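Putative hemin transport system, substrate-binding protein (Burkholderia cenocepacia J2315, PDB 5GIZ) binds heme in the periplasm and probably hands it on to an inner-membrane transporter as part of a bacterial heme-uptake system. Local coordinates at residues 202-214 with 232-245. Residues are numbered along the deposited sequence; the frame is centred on the assembly and turned at random.
Sequences AAPDVVLISDEGL and TPAGRARRVVSLDA
V207, L208 and I209 of strand 206-210 pair in parallel register with V240, V241 and S242 of strand 240-243, the short axes 4.8 Å apart at 23° and the backbone bonds alternating from R239 O to V207 N, V207 O to V241 N, V241 O to I209 N and I209 O to L243 N. L208 and V241 meet on the face overlaid by helix 255-269, where the CD1 branch of L208 leans over V241 CG1 at 3.6 Å. Beside them V206 CG1 touches V241 CG2 (3.8 Å), and V206 CG2 rests on R239 CD, the two side chains crossing nearly at a right angle. V207, I209 and V240 face the other way; I209 and V240 pack against helix 220-225, and the I209 side chain lies about 5 Å from that of H158, a heme-binding residue. This is an edge pair of the C-terminal lobe's sheet, with strand 151-159 flanking 206-210 on its far side, as in the two-lobed periplasmic binding proteins of the Peripla_BP_2 family. At the start of the pair R239, bent at chi3, swings its guanidinium back so that NH1 reaches a lone pair of D205 O in an almost straight bond (2.9 Å, 174°), while A237 CB sits over the centre of one guanidinium face; A237 can bind calcium, though no ion is bound here. P204 O accepts from A234 N (2.9 Å), tying the first turn of helix 233-237 to the approach to the strand. At the other end D211 N, in the first turn of the next helix, donates to L243 O. E212, bent at chi2 (87°), brings the syn side of OE1 to A245 N (3.1 Å). Its OE2 stands 3.7 Å from D244 OD1, and water 3 lies between the two oxygens and may ease their repulsion; water 2 links D244 OD1 to D211 OD2, and D244 OD2 caps F247 N.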
loop_
_atom_site.group_PDB
_atom_site.type_symbol
_atom_site.label_atom_id
_atom_site.label_comp_id
_atom_site.label_asym_id
_atom_site.label_seq_id
_atom_site.Cartn_x
_atom_site.Cartn_y
_atom_site.Cartn_z
ATOM N N ALA A 202 20.041 -9.163 -11.448
ATOM C CA ALA A 202 19.029 -8.117 -11.389
ATOM C C ALA A 202 19.650 -6.737 -11.585
ATOM O O ALA A 202 18.979 -5.812 -12.093
ATOM C CB ALA A 202 18.284 -8.177 -10.072
ATOM N N ALA A 203 20.890 -6.604 -11.124
ATOM C CA ALA A 203 21.728 -5.385 -11.359
ATOM C C ALA A 203 20.944 -4.086 -11.119
ATOM O O ALA A 203 20.754 -3.271 -12.022
ATOM C CB ALA A 203 22.269 -5.397 -12.769
ATOM N N PRO A 204 20.396 -3.951 -9.915
ATOM C CA PRO A 204 19.614 -2.753 -9.656
ATOM C C PRO A 204 20.430 -1.476 -9.695
ATOM O O PRO A 204 21.560 -1.432 -9.226
ATOM C CB PRO A 204 19.080 -2.987 -8.245
ATOM C CG PRO A 204 20.040 -3.930 -7.623
ATOM C CD PRO A 204 20.545 -4.790 -8.711
ATOM N N ASP A 205 19.837 -0.417 -10.228
ATOM C CA ASP A 205 20.347 0.942 -10.187
ATOM C C ASP A 205 19.986 1.667 -8.910
ATOM O O ASP A 205 20.699 2.517 -8.490
ATOM C CB ASP A 205 19.843 1.744 -11.396
ATOM C CG ASP A 205 20.144 1.057 -12.707
ATOM O OD1 ASP A 205 21.308 0.615 -12.831
ATOM O OD2 ASP A 205 19.283 0.878 -13.607
ATOM N N VAL A 206 18.866 1.299 -8.289
ATOM C CA VAL A 206 18.418 1.901 -7.021
ATOM C C VAL A 206 17.833 0.804 -6.178
ATOM O O VAL A 206 17.176 -0.112 -6.709
ATOM C CB VAL A 206 17.285 2.945 -7.236
ATOM C CG1 VAL A 206 16.852 3.687 -5.936
ATOM C CG2 VAL A 206 17.688 3.997 -8.263
ATOM N N VAL A 207 18.088 0.829 -4.888
ATOM C CA VAL A 207 17.374 -0.014 -3.956
ATOM C C VAL A 207 16.298 0.819 -3.273
ATOM O O VAL A 207 16.578 1.840 -2.650
ATOM C CB VAL A 207 18.305 -0.583 -2.887
ATOM C CG1 VAL A 207 17.534 -1.399 -1.907
ATOM C CG2 VAL A 207 19.453 -1.380 -3.508
ATOM N N LEU A 208 15.067 0.336 -3.362
ATOM C CA LEU A 208 13.894 0.928 -2.770
ATOM C C LEU A 208 13.497 0.040 -1.602
ATOM O O LEU A 208 13.491 -1.179 -1.699
ATOM C CB LEU A 208 12.760 0.941 -3.783
ATOM C CG LEU A 208 11.413 1.543 -3.368
ATOM C CD1 LEU A 208 11.575 3.032 -3.040
ATOM C CD2 LEU A 208 10.381 1.330 -4.482
ATOM N N ILE A 209 13.164 0.675 -0.508
ATOM C CA ILE A 209 12.803 -0.033 0.729
ATOM C C ILE A 209 11.814 0.819 1.499
ATOM O O ILE A 209 11.826 2.059 1.430
ATOM C CB ILE A 209 14.084 -0.355 1.538
ATOM C CG1 ILE A 209 13.796 -1.307 2.695
ATOM C CG2 ILE A 209 14.744 0.887 2.032
ATOM C CD1 ILE A 209 15.074 -1.804 3.332
ATOM N N SER A 210 10.946 0.193 2.277
ATOM C CA SER A 210 10.102 0.983 3.140
ATOM C C SER A 210 10.912 1.534 4.332
ATOM O O SER A 210 11.941 0.978 4.712
ATOM C CB SER A 210 8.884 0.225 3.642
ATOM O OG SER A 210 9.290 -0.808 4.522
ATOM N N ASP A 211 10.372 2.599 4.918
ATOM C CA ASP A 211 10.941 3.138 6.154
ATOM C C ASP A 211 11.072 2.042 7.183
ATOM O O ASP A 211 12.139 1.942 7.855
ATOM C CB ASP A 211 10.077 4.241 6.770
ATOM C CG ASP A 211 9.949 5.456 5.886
ATOM O OD1 ASP A 211 10.626 5.485 4.836
ATOM O OD2 ASP A 211 9.159 6.371 6.252
ATOM N N GLU A 212 10.035 1.215 7.304
ATOM C CA GLU A 212 10.031 0.134 8.280
ATOM C C GLU A 212 11.112 -0.901 8.005
ATOM O O GLU A 212 11.825 -1.346 8.919
ATOM C CB GLU A 212 8.642 -0.543 8.281
ATOM C CG GLU A 212 7.506 0.386 8.723
ATOM C CD GLU A 212 6.847 1.241 7.648
ATOM O OE1 GLU A 212 7.407 1.496 6.569
ATOM O OE2 GLU A 212 5.735 1.719 7.924
ATOM N N GLY A 213 11.269 -1.283 6.737
ATOM C CA GLY A 213 12.306 -2.232 6.360
ATOM C C GLY A 213 13.687 -1.682 6.578
ATOM O O GLY A 213 14.609 -2.423 6.937
ATOM N N LEU A 214 13.883 -0.386 6.304
ATOM C CA LEU A 214 15.172 0.257 6.514
ATOM C C LEU A 214 15.536 0.252 8.005
ATOM O O LEU A 214 16.678 -0.065 8.337
ATOM C CB LEU A 214 15.142 1.710 5.936
ATOM C CG LEU A 214 16.469 2.441 6.023
ATOM C CD1 LEU A 214 17.566 1.708 5.280
ATOM C CD2 LEU A 214 16.265 3.880 5.517
ATOM N N THR A 232 26.780 -3.980 -6.944
ATOM C CA THR A 232 25.700 -3.723 -7.892
ATOM C C THR A 232 25.817 -2.255 -8.255
ATOM O O THR A 232 26.479 -1.477 -7.566
ATOM C CB THR A 232 24.296 -3.930 -7.280
ATOM O OG1 THR A 232 24.117 -3.019 -6.206
ATOM C CG2 THR A 232 24.098 -5.329 -6.770
ATOM N N PRO A 233 25.120 -1.823 -9.305
ATOM C CA PRO A 233 25.212 -0.400 -9.616
ATOM C C PRO A 233 24.737 0.485 -8.470
ATOM O O PRO A 233 25.362 1.513 -8.164
ATOM C CB PRO A 233 24.355 -0.265 -10.893
ATOM C CG PRO A 233 24.483 -1.601 -11.540
ATOM C CD PRO A 233 24.522 -2.595 -10.400
ATOM N N ALA A 234 23.626 0.090 -7.835
ATOM C CA ALA A 234 23.077 0.810 -6.700
ATOM C C ALA A 234 24.065 0.811 -5.563
ATOM O O ALA A 234 24.253 1.807 -4.877
ATOM C CB ALA A 234 21.785 0.154 -6.243
ATOM N N GLY A 235 24.727 -0.323 -5.321
ATOM C CA GLY A 235 25.718 -0.365 -4.221
ATOM C C GLY A 235 26.941 0.492 -4.425
ATOM O O GLY A 235 27.399 1.159 -3.532
ATOM N N ARG A 236 27.433 0.529 -5.643
ATOM C CA ARG A 236 28.586 1.309 -6.008
ATOM C C ARG A 236 28.294 2.793 -5.879
ATOM O O ARG A 236 29.167 3.561 -5.519
ATOM C CB ARG A 236 29.031 0.962 -7.447
ATOM C CG ARG A 236 29.584 -0.470 -7.541
ATOM C CD ARG A 236 29.846 -0.905 -8.977
ATOM N NE ARG A 236 30.343 -2.284 -8.854
ATOM C CZ ARG A 236 29.752 -3.362 -9.390
ATOM N NH1 ARG A 236 28.703 -3.222 -10.165
ATOM N NH2 ARG A 236 30.253 -4.563 -9.169
ATOM N N ALA A 237 27.052 3.184 -6.201
ATOM C CA ALA A 237 26.619 4.569 -6.114
ATOM C C ALA A 237 25.956 4.884 -4.764
ATOM O O ALA A 237 25.607 6.037 -4.533
ATOM C CB ALA A 237 25.677 4.883 -7.234
ATOM N N ARG A 238 25.811 3.887 -3.903
ATOM C CA ARG A 238 25.160 4.007 -2.618
ATOM C C ARG A 238 23.787 4.640 -2.769
ATOM O O ARG A 238 23.469 5.619 -2.097
ATOM C CB ARG A 238 26.011 4.764 -1.623
ATOM C CG ARG A 238 27.398 4.153 -1.533
ATOM C CD ARG A 238 28.172 4.693 -0.366
ATOM N NE ARG A 238 27.649 4.274 0.920
ATOM C CZ ARG A 238 27.915 3.128 1.547
ATOM N NH1 ARG A 238 28.676 2.184 0.992
ATOM N NH2 ARG A 238 27.380 2.920 2.752
ATOM N N ARG A 239 22.993 4.073 -3.685
ATOM C CA ARG A 239 21.709 4.678 -4.106
ATOM C C ARG A 239 20.488 3.958 -3.522
ATOM O O ARG A 239 20.134 2.859 -3.921
ATOM C CB ARG A 239 21.637 4.653 -5.611
ATOM C CG ARG A 239 20.802 5.682 -6.232
ATOM C CD ARG A 239 20.999 5.586 -7.739
ATOM N NE ARG A 239 22.216 6.138 -8.328
ATOM C CZ ARG A 239 22.994 5.519 -9.231
ATOM N NH1 ARG A 239 22.796 4.234 -9.600
ATOM N NH2 ARG A 239 24.029 6.168 -9.804
ATOM N N VAL A 240 19.958 4.569 -2.482
ATOM C CA VAL A 240 18.865 4.043 -1.682
ATOM C C VAL A 240 17.760 5.064 -1.628
ATOM O O VAL A 240 18.034 6.258 -1.392
ATOM C CB VAL A 240 19.380 3.763 -0.240
ATOM C CG1 VAL A 240 18.273 3.268 0.673
ATOM C CG2 VAL A 240 20.532 2.776 -0.282
ATOM N N VAL A 241 16.509 4.604 -1.783
ATOM C CA VAL A 241 15.324 5.429 -1.571
ATOM C C VAL A 241 14.421 4.729 -0.569
ATOM O O VAL A 241 14.134 3.541 -0.718
ATOM C CB VAL A 241 14.523 5.610 -2.867
ATOM C CG1 VAL A 241 13.182 6.245 -2.612
ATOM C CG2 VAL A 241 15.357 6.467 -3.823
ATOM N N SER A 242 14.002 5.464 0.447
ATOM C CA SER A 242 13.011 4.951 1.404
ATOM C C SER A 242 11.709 5.721 1.268
ATOM O O SER A 242 11.727 6.900 0.900
ATOM C CB SER A 242 13.567 5.003 2.834
ATOM O OG SER A 242 13.880 6.303 3.247
ATOM N N LEU A 243 10.601 5.057 1.590
ATOM C CA LEU A 243 9.320 5.692 1.738
ATOM C C LEU A 243 8.494 4.861 2.744
ATOM O O LEU A 243 8.659 3.654 2.859
ATOM C CB LEU A 243 8.626 5.867 0.358
ATOM C CG LEU A 243 7.418 6.795 0.318
ATOM C CD1 LEU A 243 7.785 8.226 0.640
ATOM C CD2 LEU A 243 6.783 6.767 -1.053
ATOM N N ASP A 244 7.587 5.519 3.405
ATOM C CA ASP A 244 6.658 4.836 4.305
ATOM C C ASP A 244 5.880 3.741 3.622
ATOM O O ASP A 244 5.393 3.960 2.518
ATOM C CB ASP A 244 5.718 5.909 4.832
ATOM C CG ASP A 244 4.594 5.386 5.583
ATOM O OD1 ASP A 244 4.747 5.096 6.820
ATOM O OD2 ASP A 244 3.521 5.270 5.018
ATOM N N ALA A 245 5.770 2.563 4.225
ATOM C CA ALA A 245 5.198 1.417 3.547
ATOM C C ALA A 245 3.735 1.648 3.131
ATOM O O ALA A 245 3.362 1.289 2.008
ATOM C CB ALA A 245 5.221 0.199 4.456
HETATM O O HOH W 1 11.420 7.810 3.921
HETATM O O HOH W 2 7.127 5.714 8.162
HETATM O O HOH W 3 3.581 2.829 6.824
#